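Local structure of nitroreductase family protein (Lactobacillus plantarum, 4QLX) at residues I34-A46 and Q154-A166. The protein is an FMN-dependent enone reductase that probably uses NADH to reduce 10-oxo-(11E)-octadecenoate to 10-oxooctadecanoate in a fatty-acid saturation pathway. Sequence-based numbering, arbitrary orientation.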
ATOM      1  N   ILE A  34       9.968   0.995 -21.255  1.00 28.05           N
ATOM      2  CA  ILE A  34       9.763  -0.304 -20.645  1.00 26.82           C
ATOM      3  C   ILE A  34       8.815  -1.099 -21.539  1.00 24.05           C
ATOM      4  O   ILE A  34       7.739  -0.618 -21.884  1.00 25.98           O
ATOM      5  CB  ILE A  34       9.210  -0.156 -19.216  1.00 26.27           C
ATOM      6  CG1 ILE A  34      10.178   0.693 -18.379  1.00 26.69           C
ATOM      7  CG2 ILE A  34       8.975  -1.533 -18.576  1.00 23.29           C
ATOM      8  CD1 ILE A  34       9.596   1.222 -17.071  1.00 25.97           C
ATOM      9  N   GLY A  35       9.241  -2.293 -21.943  1.00 29.07           N
ATOM     10  CA  GLY A  35       8.408  -3.175 -22.745  1.00 29.55           C
ATOM     11  C   GLY A  35       7.104  -3.496 -22.035  1.00 28.25           C
ATOM     12  O   GLY A  35       7.059  -3.548 -20.805  1.00 26.03           O
ATOM     13  N   ARG A  36       6.038  -3.698 -22.800  1.00 30.04           N
ATOM     14  CA  ARG A  36       4.733  -3.968 -22.203  1.00 27.94           C
ATOM     15  C   ARG A  36       4.722  -5.320 -21.504  1.00 26.18           C
ATOM     16  O   ARG A  36       3.930  -5.552 -20.587  1.00 24.92           O
ATOM     17  CB  ARG A  36       3.626  -3.886 -23.258  1.00 25.91           C
ATOM     18  CG  ARG A  36       3.330  -2.462 -23.697  1.00 25.27           C
ATOM     19  CD  ARG A  36       2.186  -2.412 -24.684  1.00 30.35           C
ATOM     20  NE  ARG A  36       1.690  -1.053 -24.893  1.00 32.47           N
ATOM     21  CZ  ARG A  36       0.597  -0.765 -25.591  1.00 31.79           C
ATOM     22  NH1 ARG A  36      -0.109  -1.746 -26.138  1.00 26.65           N
ATOM     23  NH2 ARG A  36       0.202   0.493 -25.737  1.00 24.17           N
ATOM     24  N   ASP A  37       5.616  -6.211 -21.904  1.00 23.52           N
ATOM     25  CA  ASP A  37       5.694  -7.495 -21.223  1.00 27.98           C
ATOM     26  C   ASP A  37       6.242  -7.303 -19.811  1.00 28.16           C
ATOM     27  O   ASP A  37       5.741  -7.906 -18.861  1.00 23.21           O
ATOM     28  CB  ASP A  37       6.544  -8.483 -22.018  1.00 26.27           C
ATOM     29  CG  ASP A  37       5.911  -8.833 -23.358  1.00 37.83           C
ATOM     30  OD1 ASP A  37       4.670  -8.696 -23.478  1.00 36.76           O
ATOM     31  OD2 ASP A  37       6.647  -9.225 -24.289  1.00 44.00           O
ATOM     32  N   GLU A  38       7.249  -6.446 -19.655  1.00 22.49           N
ATOM     33  CA  GLU A  38       7.738  -6.173 -18.303  1.00 23.82           C
ATOM     34  C   GLU A  38       6.706  -5.375 -17.504  1.00 23.20           C
ATOM     35  O   GLU A  38       6.557  -5.587 -16.296  1.00 23.73           O
ATOM     36  CB  GLU A  38       9.082  -5.444 -18.314  1.00 23.68           C
ATOM     37  CG  GLU A  38       9.652  -5.268 -16.900  1.00 22.58           C
ATOM     38  CD  GLU A  38      11.043  -4.675 -16.863  1.00 24.60           C
ATOM     39  OE1 GLU A  38      11.474  -4.072 -17.866  1.00 24.51           O
ATOM     40  OE2 GLU A  38      11.717  -4.817 -15.822  1.00 24.32           O
ATOM     41  N   LEU A  39       5.972  -4.484 -18.164  1.00 20.76           N
ATOM     42  CA  LEU A  39       4.918  -3.749 -17.472  1.00 24.12           C
ATOM     43  C   LEU A  39       3.863  -4.711 -16.925  1.00 25.11           C
ATOM     44  O   LEU A  39       3.389  -4.541 -15.798  1.00 18.91           O
ATOM     45  CB  LEU A  39       4.253  -2.721 -18.391  1.00 23.02           C
ATOM     46  CG  LEU A  39       5.035  -1.442 -18.725  1.00 27.98           C
ATOM     47  CD1 LEU A  39       4.247  -0.629 -19.751  1.00 29.65           C
ATOM     48  CD2 LEU A  39       5.301  -0.599 -17.484  1.00 23.80           C
ATOM     49  N   GLN A  40       3.503  -5.710 -17.727  1.00 22.25           N
ATOM     50  CA  GLN A  40       2.516  -6.717 -17.318  1.00 21.79           C
ATOM     51  C   GLN A  40       3.041  -7.531 -16.154  1.00 21.17           C
ATOM     52  O   GLN A  40       2.289  -7.906 -15.254  1.00 21.70           O
ATOM     53  CB  GLN A  40       2.175  -7.660 -18.477  1.00 21.58           C
ATOM     54  CG  GLN A  40       1.421  -7.018 -19.605  1.00 21.93           C
ATOM     55  CD  GLN A  40       0.977  -8.029 -20.656  1.00 25.16           C
ATOM     56  OE1 GLN A  40       1.742  -8.914 -21.075  1.00 22.18           O
ATOM     57  NE2 GLN A  40      -0.260  -7.900 -21.087  1.00 18.43           N
ATOM     58  N   LYS A  41       4.334  -7.837 -16.203  1.00 19.45           N
ATOM     59  CA  LYS A  41       5.000  -8.549 -15.125  1.00 20.17           C
ATOM     60  C   LYS A  41       4.954  -7.763 -13.802  1.00 20.40           C
ATOM     61  O   LYS A  41       4.651  -8.329 -12.753  1.00 19.13           O
ATOM     62  CB  LYS A  41       6.448  -8.848 -15.508  1.00 24.83           C
ATOM     63  CG  LYS A  41       6.961 -10.161 -14.960  1.00 33.54           C
ATOM     64  CD  LYS A  41       6.150 -11.319 -15.544  1.00 36.50           C
ATOM     65  CE  LYS A  41       6.166 -12.533 -14.630  1.00 40.65           C
ATOM     66  NZ  LYS A  41       5.118 -13.529 -15.025  1.00 45.36           N
ATOM     67  N   MET A  42       5.245  -6.463 -13.865  1.00 19.64           N
ATOM     68  CA  MET A  42       5.232  -5.604 -12.677  1.00 18.90           C
ATOM     69  C   MET A  42       3.835  -5.461 -12.093  1.00 19.18           C
ATOM     70  O   MET A  42       3.657  -5.478 -10.872  1.00 18.10           O
ATOM     71  CB  MET A  42       5.815  -4.217 -13.006  1.00 19.69           C
ATOM     72  CG  MET A  42       7.290  -4.261 -13.338  1.00 21.56           C
ATOM     73  SD  MET A  42       8.086  -2.637 -13.462  1.00 27.09           S
ATOM     74  CE  MET A  42       7.225  -1.929 -14.850  1.00 24.76           C
ATOM     75  N   ILE A  43       2.840  -5.324 -12.965  1.00 19.00           N
ATOM     76  CA  ILE A  43       1.453  -5.256 -12.528  1.00 13.85           C
ATOM     77  C   ILE A  43       1.014  -6.568 -11.851  1.00 17.66           C
ATOM     78  O   ILE A  43       0.376  -6.546 -10.801  1.00 16.25           O
ATOM     79  CB  ILE A  43       0.519  -4.927 -13.703  1.00 17.23           C
ATOM     80  CG1 ILE A  43       0.696  -3.455 -14.105  1.00 17.79           C
ATOM     81  CG2 ILE A  43      -0.949  -5.209 -13.333  1.00 16.40           C
ATOM     82  CD1 ILE A  43       0.078  -3.094 -15.451  1.00 18.92           C
ATOM     83  N   ALA A  44       1.362  -7.708 -12.437  1.00 16.31           N
ATOM     84  CA  ALA A  44       1.056  -9.000 -11.811  1.00 18.07           C
ATOM     85  C   ALA A  44       1.752  -9.124 -10.450  1.00 18.88           C
ATOM     86  O   ALA A  44       1.157  -9.568  -9.479  1.00 20.02           O
ATOM     87  CB  ALA A  44       1.462 -10.154 -12.734  1.00 20.96           C
ATOM     88  N   GLU A  45       3.007  -8.697 -10.369  1.00 18.24           N
ATOM     89  CA  GLU A  45       3.734  -8.728  -9.097  1.00 20.85           C
ATOM     90  C   GLU A  45       3.075  -7.852  -8.015  1.00 16.50           C
ATOM     91  O   GLU A  45       2.943  -8.270  -6.859  1.00 19.13           O
ATOM     92  CB  GLU A  45       5.183  -8.311  -9.326  1.00 19.11           C
ATOM     93  CG  GLU A  45       6.002  -9.403 -10.013  1.00 21.48           C
ATOM     94  CD  GLU A  45       7.337  -8.919 -10.566  1.00 22.51           C
ATOM     95  OE1 GLU A  45       7.618  -7.695 -10.526  1.00 21.11           O
ATOM     96  OE2 GLU A  45       8.110  -9.772 -11.057  1.00 25.18           O
ATOM     97  N   ALA A  46       2.638  -6.656  -8.390  1.00 12.94           N
ATOM     98  CA  ALA A  46       1.917  -5.788  -7.459  1.00 16.89           C
ATOM     99  C   ALA A  46       0.597  -6.401  -6.981  1.00 19.20           C
ATOM    100  O   ALA A  46       0.158  -6.159  -5.856  1.00 14.97           O
ATOM    101  CB  ALA A  46       1.653  -4.435  -8.102  1.00 14.43           C
ATOM    102  N   GLN A 154       2.199  -1.336  -3.634  1.00 14.24           N
ATOM    103  CA  GLN A 154       3.099  -2.420  -4.011  1.00 14.46           C
ATOM    104  C   GLN A 154       3.729  -2.130  -5.372  1.00 16.56           C
ATOM    105  O   GLN A 154       4.892  -2.447  -5.584  1.00 13.82           O
ATOM    106  CB  GLN A 154       2.383  -3.784  -4.001  1.00 16.23           C
ATOM    107  CG  GLN A 154       2.152  -4.279  -2.567  1.00 17.05           C
ATOM    108  CD  GLN A 154       2.312  -5.788  -2.399  1.00 17.31           C
ATOM    109  OE1 GLN A 154       2.833  -6.254  -1.380  1.00 16.83           O
ATOM    110  NE2 GLN A 154       1.870  -6.559  -3.399  1.00 15.51           N
ATOM    111  N   LEU A 155       2.983  -1.484  -6.268  1.00 14.82           N
ATOM    112  CA  LEU A 155       3.497  -1.226  -7.614  1.00 14.64           C
ATOM    113  C   LEU A 155       4.660  -0.214  -7.556  1.00 16.97           C
ATOM    114  O   LEU A 155       5.621  -0.305  -8.331  1.00 16.26           O
ATOM    115  CB  LEU A 155       2.371  -0.728  -8.537  1.00 15.68           C
ATOM    116  CG  LEU A 155       2.722  -0.509 -10.020  1.00 20.06           C
ATOM    117  CD1 LEU A 155       3.441  -1.723 -10.603  1.00 14.29           C
ATOM    118  CD2 LEU A 155       1.480  -0.203 -10.835  1.00 14.99           C
ATOM    119  N   LEU A 156       4.589   0.729  -6.617  1.00 14.69           N
ATOM    120  CA  LEU A 156       5.685   1.687  -6.425  1.00 16.12           C
ATOM    121  C   LEU A 156       6.963   0.965  -6.006  1.00 17.88           C
ATOM    122  O   LEU A 156       8.073   1.340  -6.417  1.00 16.46           O
ATOM    123  CB  LEU A 156       5.315   2.744  -5.381  1.00 14.98           C
ATOM    124  CG  LEU A 156       4.224   3.769  -5.688  1.00 14.86           C
ATOM    125  CD1 LEU A 156       3.992   4.590  -4.446  1.00 14.46           C
ATOM    126  CD2 LEU A 156       4.635   4.699  -6.834  1.00 16.43           C
ATOM    127  N   LEU A 157       6.806  -0.075  -5.189  1.00 15.92           N
ATOM    128  CA  LEU A 157       7.957  -0.842  -4.714  1.00 18.75           C
ATOM    129  C   LEU A 157       8.455  -1.755  -5.835  1.00 17.94           C
ATOM    130  O   LEU A 157       9.655  -1.856  -6.072  1.00 16.11           O
ATOM    131  CB  LEU A 157       7.594  -1.662  -3.449  1.00 14.70           C
ATOM    132  CG  LEU A 157       7.148  -0.777  -2.275  1.00 14.22           C
ATOM    133  CD1 LEU A 157       6.679  -1.562  -1.059  1.00 13.52           C
ATOM    134  CD2 LEU A 157       8.304   0.156  -1.871  1.00 18.03           C
ATOM    135  N   VAL A 158       7.518  -2.415  -6.514  1.00 17.56           N
ATOM    136  CA  VAL A 158       7.856  -3.292  -7.625  1.00 15.84           C
ATOM    137  C   VAL A 158       8.662  -2.513  -8.659  1.00 15.83           C
ATOM    138  O   VAL A 158       9.681  -2.999  -9.156  1.00 19.40           O
ATOM    139  CB  VAL A 158       6.595  -3.897  -8.274  1.00 16.29           C
ATOM    140  CG1 VAL A 158       6.945  -4.561  -9.590  1.00 17.65           C
ATOM    141  CG2 VAL A 158       5.967  -4.913  -7.326  1.00 18.18           C
ATOM    142  N   ALA A 159       8.223  -1.296  -8.945  1.00 14.36           N
ATOM    143  CA  ALA A 159       8.925  -0.440  -9.906  1.00 19.13           C
ATOM    144  C   ALA A 159      10.412  -0.343  -9.560  1.00 16.70           C
ATOM    145  O   ALA A 159      11.273  -0.554 -10.424  1.00 17.93           O
ATOM    146  CB  ALA A 159       8.279   0.948  -9.950  1.00 14.98           C
ATOM    147  N   ARG A 160      10.703  -0.059  -8.289  1.00 15.59           N
ATOM    148  CA  ARG A 160      12.078   0.066  -7.809  1.00 17.26           C
ATOM    149  C   ARG A 160      12.807  -1.275  -7.795  1.00 19.63           C
ATOM    150  O   ARG A 160      13.981  -1.348  -8.145  1.00 20.00           O
ATOM    151  CB  ARG A 160      12.106   0.712  -6.411  1.00 18.08           C
ATOM    152  CG  ARG A 160      12.030   2.237  -6.472  1.00 20.44           C
ATOM    153  CD  ARG A 160      12.120   2.924  -5.101  1.00 18.93           C
ATOM    154  NE  ARG A 160      13.275   2.519  -4.296  1.00 20.85           N
ATOM    155  CZ  ARG A 160      14.540   2.859  -4.542  1.00 26.89           C
ATOM    156  NH1 ARG A 160      14.861   3.603  -5.604  1.00 19.32           N
ATOM    157  NH2 ARG A 160      15.497   2.432  -3.726  1.00 26.71           N
ATOM    158  N   ALA A 161      12.107  -2.341  -7.417  1.00 15.38           N
ATOM    159  CA  ALA A 161      12.685  -3.674  -7.460  1.00 16.70           C
ATOM    160  C   ALA A 161      13.105  -4.074  -8.873  1.00 20.16           C
ATOM    161  O   ALA A 161      13.976  -4.932  -9.042  1.00 15.90           O
ATOM    162  CB  ALA A 161      11.698  -4.700  -6.896  1.00 16.28           C
ATOM    163  N   HIS A 162      12.483  -3.459  -9.880  1.00 18.53           N
ATOM    164  CA  HIS A 162      12.877  -3.681 -11.275  1.00 21.57           C
ATOM    165  C   HIS A 162      13.961  -2.700 -11.752  1.00 24.02           C
ATOM    166  O   HIS A 162      14.357  -2.712 -12.924  1.00 22.78           O
ATOM    167  CB  HIS A 162      11.655  -3.600 -12.186  1.00 19.50           C
ATOM    168  CG  HIS A 162      10.809  -4.834 -12.152  1.00 23.32           C
ATOM    169  ND1 HIS A 162      10.649  -5.658 -13.246  1.00 24.03           N
ATOM    170  CD2 HIS A 162      10.094  -5.398 -11.146  1.00 21.42           C
ATOM    171  CE1 HIS A 162       9.868  -6.673 -12.917  1.00 27.61           C
ATOM    172  NE2 HIS A 162       9.514  -6.536 -11.652  1.00 22.90           N
ATOM    173  N   GLY A 163      14.447  -1.849 -10.850  1.00 19.33           N
ATOM    174  CA  GLY A 163      15.489  -0.910 -11.224  1.00 20.52           C
ATOM    175  C   GLY A 163      14.974   0.423 -11.739  1.00 23.45           C
ATOM    176  O   GLY A 163      15.752   1.252 -12.200  1.00 26.46           O
ATOM    177  N   TYR A 164      13.661   0.633 -11.645  1.00 20.48           N
ATOM    178  CA  TYR A 164      13.045   1.877 -12.074  1.00 21.49           C
ATOM    179  C   TYR A 164      12.742   2.790 -10.890  1.00 22.98           C
ATOM    180  O   TYR A 164      13.255   2.591  -9.787  1.00 25.53           O
ATOM    181  CB  TYR A 164      11.762   1.587 -12.862  1.00 21.09           C
ATOM    182  CG  TYR A 164      12.044   0.747 -14.091  1.00 24.66           C
ATOM    183  CD1 TYR A 164      12.951   1.184 -15.051  1.00 25.23           C
ATOM    184  CD2 TYR A 164      11.417  -0.476 -14.289  1.00 21.11           C
ATOM    185  CE1 TYR A 164      13.239   0.424 -16.167  1.00 25.48           C
ATOM    186  CE2 TYR A 164      11.695  -1.247 -15.411  1.00 25.52           C
ATOM    187  CZ  TYR A 164      12.605  -0.780 -16.351  1.00 30.20           C
ATOM    188  OH  TYR A 164      12.893  -1.523 -17.473  1.00 32.21           O
ATOM    189  N   ASP A 165      11.911   3.789 -11.139  1.00 19.64           N
ATOM    190  CA  ASP A 165      11.390   4.649 -10.089  1.00 22.47           C
ATOM    191  C   ASP A 165      10.019   5.102 -10.508  1.00 21.01           C
ATOM    192  O   ASP A 165       9.576   4.776 -11.608  1.00 17.96           O
ATOM    193  CB  ASP A 165      12.314   5.838  -9.828  1.00 21.55           C
ATOM    194  CG  ASP A 165      13.433   5.484  -8.878  1.00 23.61           C
ATOM    195  OD1 ASP A 165      13.145   5.274  -7.670  1.00 26.92           O
ATOM    196  OD2 ASP A 165      14.591   5.383  -9.333  1.00 26.31           O
ATOM    197  N   ALA A 166       9.346   5.860  -9.646  1.00 19.42           N
ATOM    198  CA  ALA A 166       7.923   6.076  -9.823  1.00 17.72           C
ATOM    199  C   ALA A 166       7.349   7.200  -8.974  1.00 18.25           C
ATOM    200  O   ALA A 166       7.899   7.577  -7.941  1.00 20.54           O
ATOM    201  CB  ALA A 166       7.158   4.746  -9.515  1.00 15.29           C
TER
HETATM  202  O   HOH W   1      14.142  -4.376 -15.017  1.00 26.58           O
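The H162 ring carries M42 CG on one face, 3.5 Å from the centroid and almost on the ring normal, and at its edge the carboxylates of E38 and E45. The Y164 ring takes I34 CD1 over the centre of one face in a CH-pi contact and H162 O near the rim of the other, while M42 SD sits at its edge as a Met-aromatic contact. In this nitroreductase fold these side chains knit helix 36-46, with I34 just before it, to the end of helix 137-161 and the turn that follows; the helix axes cross at 132° and come within 8.7 Å, and the Schellman turn at G163 leads from H162 into Y164. From E38, CG anti to the backbone N (chi1 -175°) and an extended chain bring the carboxylate to the edge of H162 and the hydroxyl of Y164: the anti lone pair of OE2 takes H162 ND1 at 2.9 Å, while OE1 accepts Y164 OH from above the carboxylate plane. A phenylalanine in place of Y164 would probably leave E38 OE1 without its hydroxyl donor and the E38 carboxylate held through one oxygen fewer. Beyond M42, A46 CB packs on L155 CB and V158 CG1 on M42 CB, and Q154 NE2 gives a hydrogen bond to A46 O. E45 packs on F20 of the second subunit; E45 OE2 accepts a hydrogen bond from N9 ND2, and E45 OE1 a very short one, 2.5 Å, from H162 NE2.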